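Local coordinates for protein malonyl-CoA decarboxylase (Rhodopseudomonas palustris, PDB 4KSA) that probably catalyses the decarboxylation of malonyl-CoA to acetyl-CoA and carbon dioxide, at residues G281-K293 against Y416-F429. Numbering follows the deposited sequence.
Sequences GNFLIKQVVEEIK and YALGDIEANHEALF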
# COMPACT_ATOMS: atom_id res chain seq x y z
N GLY A 281 -0.25 19.20 18.25
CA GLY A 281 -0.31 18.33 19.39
C GLY A 281 0.94 18.50 20.24
O GLY A 281 1.98 19.00 19.80
N ASN A 282 0.83 18.04 21.47
CA ASN A 282 1.92 18.14 22.41
C ASN A 282 2.71 16.86 22.52
O ASN A 282 3.80 16.84 23.09
CB ASN A 282 1.34 18.55 23.75
CG ASN A 282 0.76 19.94 23.70
OD1 ASN A 282 1.50 20.92 23.72
ND2 ASN A 282 -0.56 20.04 23.60
N PHE A 283 2.19 15.80 21.92
CA PHE A 283 2.86 14.52 22.01
C PHE A 283 3.57 14.11 20.74
O PHE A 283 3.46 12.97 20.28
CB PHE A 283 1.84 13.48 22.46
CG PHE A 283 1.22 13.82 23.77
CD1 PHE A 283 1.94 13.66 24.95
CD2 PHE A 283 -0.04 14.38 23.83
CE1 PHE A 283 1.41 14.05 26.18
CE2 PHE A 283 -0.60 14.77 25.06
CZ PHE A 283 0.13 14.61 26.24
N LEU A 284 4.33 15.05 20.19
CA LEU A 284 5.08 14.79 18.99
C LEU A 284 6.31 13.97 19.29
O LEU A 284 6.53 12.93 18.68
CB LEU A 284 5.50 16.11 18.32
CG LEU A 284 4.41 17.06 17.82
CD1 LEU A 284 5.12 18.10 16.98
CD2 LEU A 284 3.35 16.34 16.99
N ILE A 285 7.14 14.44 20.22
CA ILE A 285 8.35 13.72 20.56
C ILE A 285 8.02 12.32 21.10
O ILE A 285 8.78 11.36 20.92
CB ILE A 285 9.17 14.53 21.59
CG1 ILE A 285 9.49 15.91 20.99
CG2 ILE A 285 10.46 13.78 21.96
CD1 ILE A 285 10.43 15.86 19.82
N LYS A 286 6.86 12.20 21.72
CA LYS A 286 6.41 10.92 22.24
C LYS A 286 6.45 9.92 21.08
O LYS A 286 7.07 8.85 21.18
CB LYS A 286 4.98 11.06 22.74
CG LYS A 286 4.67 10.27 23.97
CD LYS A 286 4.49 8.80 23.68
CE LYS A 286 3.82 8.16 24.87
NZ LYS A 286 2.60 8.92 25.26
N GLN A 287 5.83 10.28 19.97
CA GLN A 287 5.80 9.41 18.82
C GLN A 287 7.19 9.08 18.29
O GLN A 287 7.47 7.93 17.97
CB GLN A 287 4.95 10.04 17.73
CG GLN A 287 3.57 10.42 18.23
CD GLN A 287 2.73 11.01 17.14
OE1 GLN A 287 2.38 10.33 16.17
NE2 GLN A 287 2.39 12.29 17.27
N VAL A 288 8.06 10.08 18.18
CA VAL A 288 9.41 9.84 17.69
C VAL A 288 10.17 8.90 18.62
O VAL A 288 10.99 8.11 18.17
CB VAL A 288 10.21 11.15 17.54
CG1 VAL A 288 11.63 10.87 17.07
CG2 VAL A 288 9.50 12.07 16.56
N VAL A 289 9.89 8.98 19.92
CA VAL A 289 10.60 8.11 20.87
C VAL A 289 10.09 6.68 20.76
O VAL A 289 10.89 5.75 20.67
CB VAL A 289 10.46 8.60 22.34
CG1 VAL A 289 10.77 7.45 23.29
CG2 VAL A 289 11.43 9.74 22.61
N GLU A 290 8.77 6.52 20.77
CA GLU A 290 8.17 5.20 20.67
C GLU A 290 8.64 4.55 19.37
O GLU A 290 8.80 3.33 19.31
CB GLU A 290 6.64 5.29 20.71
CG GLU A 290 6.14 5.94 22.00
CD GLU A 290 4.62 5.95 22.19
OE1 GLU A 290 3.90 6.51 21.33
OE2 GLU A 290 4.15 5.40 23.21
N GLU A 291 8.90 5.36 18.35
CA GLU A 291 9.38 4.81 17.08
C GLU A 291 10.79 4.27 17.21
O GLU A 291 11.05 3.11 16.87
CB GLU A 291 9.32 5.86 15.97
CG GLU A 291 10.21 5.53 14.76
CD GLU A 291 9.81 4.25 14.02
OE1 GLU A 291 10.64 3.75 13.22
OE2 GLU A 291 8.68 3.75 14.23
N ILE A 292 11.71 5.10 17.68
CA ILE A 292 13.10 4.67 17.84
C ILE A 292 13.15 3.42 18.71
O ILE A 292 13.83 2.45 18.38
CB ILE A 292 13.96 5.80 18.49
CG1 ILE A 292 13.99 7.01 17.56
CG2 ILE A 292 15.38 5.32 18.72
CD1 ILE A 292 14.72 8.22 18.12
N LYS A 293 12.41 3.42 19.81
CA LYS A 293 12.42 2.29 20.72
C LYS A 293 12.04 0.97 20.05
O LYS A 293 12.68 -0.05 20.27
CB LYS A 293 11.49 2.55 21.91
CG LYS A 293 11.57 1.47 22.98
CD LYS A 293 10.58 1.74 24.11
CE LYS A 293 9.15 1.77 23.59
NZ LYS A 293 8.15 1.67 24.70
N TYR A 416 13.41 12.91 28.19
CA TYR A 416 12.15 12.31 27.81
C TYR A 416 12.11 10.90 28.36
O TYR A 416 12.94 10.06 28.02
CB TYR A 416 11.97 12.27 26.28
CG TYR A 416 11.54 13.58 25.66
CD1 TYR A 416 12.49 14.47 25.14
CD2 TYR A 416 10.20 13.96 25.62
CE1 TYR A 416 12.10 15.70 24.58
CE2 TYR A 416 9.80 15.19 25.07
CZ TYR A 416 10.76 16.05 24.56
OH TYR A 416 10.41 17.27 24.05
N ALA A 417 11.15 10.67 29.25
CA ALA A 417 10.98 9.37 29.87
C ALA A 417 9.61 8.89 29.45
O ALA A 417 8.58 9.40 29.91
CB ALA A 417 11.04 9.49 31.38
N LEU A 418 9.62 7.90 28.56
CA LEU A 418 8.40 7.33 28.01
C LEU A 418 7.49 6.70 29.06
O LEU A 418 6.83 5.70 28.79
CB LEU A 418 8.79 6.30 26.94
CG LEU A 418 7.72 5.65 26.09
CD1 LEU A 418 6.70 6.68 25.62
CD2 LEU A 418 8.40 4.97 24.90
N GLY A 419 7.46 7.30 30.25
CA GLY A 419 6.63 6.82 31.33
C GLY A 419 6.00 7.98 32.08
O GLY A 419 5.01 7.82 32.81
N ASP A 420 6.58 9.17 31.92
CA ASP A 420 6.06 10.35 32.58
C ASP A 420 5.74 11.50 31.63
O ASP A 420 5.37 12.58 32.08
CB ASP A 420 7.03 10.82 33.67
CG ASP A 420 8.44 10.33 33.45
OD1 ASP A 420 8.68 9.11 33.59
OD2 ASP A 420 9.31 11.16 33.13
N ILE A 421 5.87 11.26 30.32
CA ILE A 421 5.57 12.28 29.33
C ILE A 421 4.19 12.87 29.62
O ILE A 421 4.04 14.08 29.77
CB ILE A 421 5.53 11.72 27.90
CG1 ILE A 421 6.93 11.35 27.42
CG2 ILE A 421 4.90 12.74 26.96
CD1 ILE A 421 7.84 12.52 27.28
N GLU A 422 3.19 12.02 29.73
CA GLU A 422 1.84 12.49 30.00
C GLU A 422 1.74 13.18 31.34
O GLU A 422 1.11 14.22 31.46
CB GLU A 422 0.84 11.34 29.91
CG GLU A 422 0.60 10.88 28.48
CD GLU A 422 -0.49 9.84 28.37
OE1 GLU A 422 -1.55 10.02 29.01
OE2 GLU A 422 -0.28 8.84 27.64
N ALA A 423 2.37 12.58 32.35
CA ALA A 423 2.35 13.15 33.70
C ALA A 423 2.86 14.60 33.69
O ALA A 423 2.17 15.53 34.14
CB ALA A 423 3.21 12.29 34.63
N ASN A 424 4.07 14.79 33.16
CA ASN A 424 4.66 16.12 33.10
C ASN A 424 3.84 17.10 32.28
O ASN A 424 3.62 18.24 32.70
CB ASN A 424 6.08 16.02 32.55
CG ASN A 424 6.99 15.24 33.47
OD1 ASN A 424 6.72 15.11 34.67
ND2 ASN A 424 8.09 14.74 32.93
N HIS A 425 3.38 16.67 31.10
CA HIS A 425 2.57 17.53 30.26
C HIS A 425 1.38 18.04 31.04
O HIS A 425 1.12 19.24 31.05
CB HIS A 425 2.07 16.79 29.01
CG HIS A 425 0.99 17.52 28.27
ND1 HIS A 425 1.26 18.59 27.44
CD2 HIS A 425 -0.36 17.41 28.32
CE1 HIS A 425 0.12 19.10 27.01
NE2 HIS A 425 -0.88 18.40 27.53
N GLU A 426 0.66 17.13 31.68
CA GLU A 426 -0.53 17.48 32.47
C GLU A 426 -0.21 18.48 33.58
O GLU A 426 -1.00 19.39 33.86
CB GLU A 426 -1.15 16.22 33.08
CG GLU A 426 -1.93 15.34 32.09
CD GLU A 426 -3.14 16.05 31.49
OE1 GLU A 426 -3.86 16.77 32.22
OE2 GLU A 426 -3.39 15.88 30.27
N ALA A 427 0.96 18.30 34.21
CA ALA A 427 1.42 19.16 35.29
C ALA A 427 1.68 20.58 34.80
O ALA A 427 1.24 21.55 35.42
CB ALA A 427 2.68 18.59 35.90
N LEU A 428 2.38 20.69 33.67
CA LEU A 428 2.71 21.99 33.10
C LEU A 428 1.50 22.73 32.57
O LEU A 428 1.42 23.95 32.69
CB LEU A 428 3.74 21.83 31.98
CG LEU A 428 4.41 23.08 31.39
CD1 LEU A 428 3.52 23.72 30.35
CD2 LEU A 428 4.74 24.07 32.50
N PHE A 429 0.55 22.00 32.00
CA PHE A 429 -0.64 22.62 31.44
C PHE A 429 -1.78 22.83 32.41
O PHE A 429 -2.49 23.83 32.33
CB PHE A 429 -1.15 21.81 30.25
CG PHE A 429 -0.45 22.13 28.96
CD1 PHE A 429 0.91 21.88 28.80
CD2 PHE A 429 -1.17 22.67 27.90
CE1 PHE A 429 1.55 22.18 27.59
CE2 PHE A 429 -0.53 22.97 26.70
CZ PHE A 429 0.83 22.72 26.55
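Ile285 lays its CG2 methyl over the centre of one face of the Tyr416 ring, 3.4 Å from the ring centroid and almost on the ring normal, in a CH-pi contact. This methyl lies anti to the backbone N of Ile285, while CG1 turns beside that N and meets the tyrosine OH. The OH is hydrogen-bonded to His383. A leucine in place of Tyr416 would probably leave His383 without this hydrogen-bond partner and the Ile285 methyl without a flat face to rest on. Helix 284-295 packs on the mixed sheet of the malonyl-CoA decarboxylase C-terminal domain, whose sequence family belongs to an acetyltransferase clan, consistent with a GNAT-like fold. Segment 416-429 leads from strand 411-416 of that sheet, through a turn, into helix 421-431. Leu418 at this turn spreads its two methyls. CD1 lies against Lys286 CD and CE, and CD2 faces Val289 CG1 and the end of Lys293. Beyond Leu418, Lys286 NZ reaches Glu422 OE2 in a long salt bridge of 3.7 Å. Phe283, the N-cap residue, points its ring edge at the face of His425, with the planes 63° apart in a T-shaped pair. Ile421 CG2 meets the edge of the Phe283 ring in its plane, 3.7 Å from Phe283 CD1. His425 bonds through ND1 to Gly385 O. Asn282 packs its CG on His425 CE1, and its ND2 bonds to Glu52 of the second subunit.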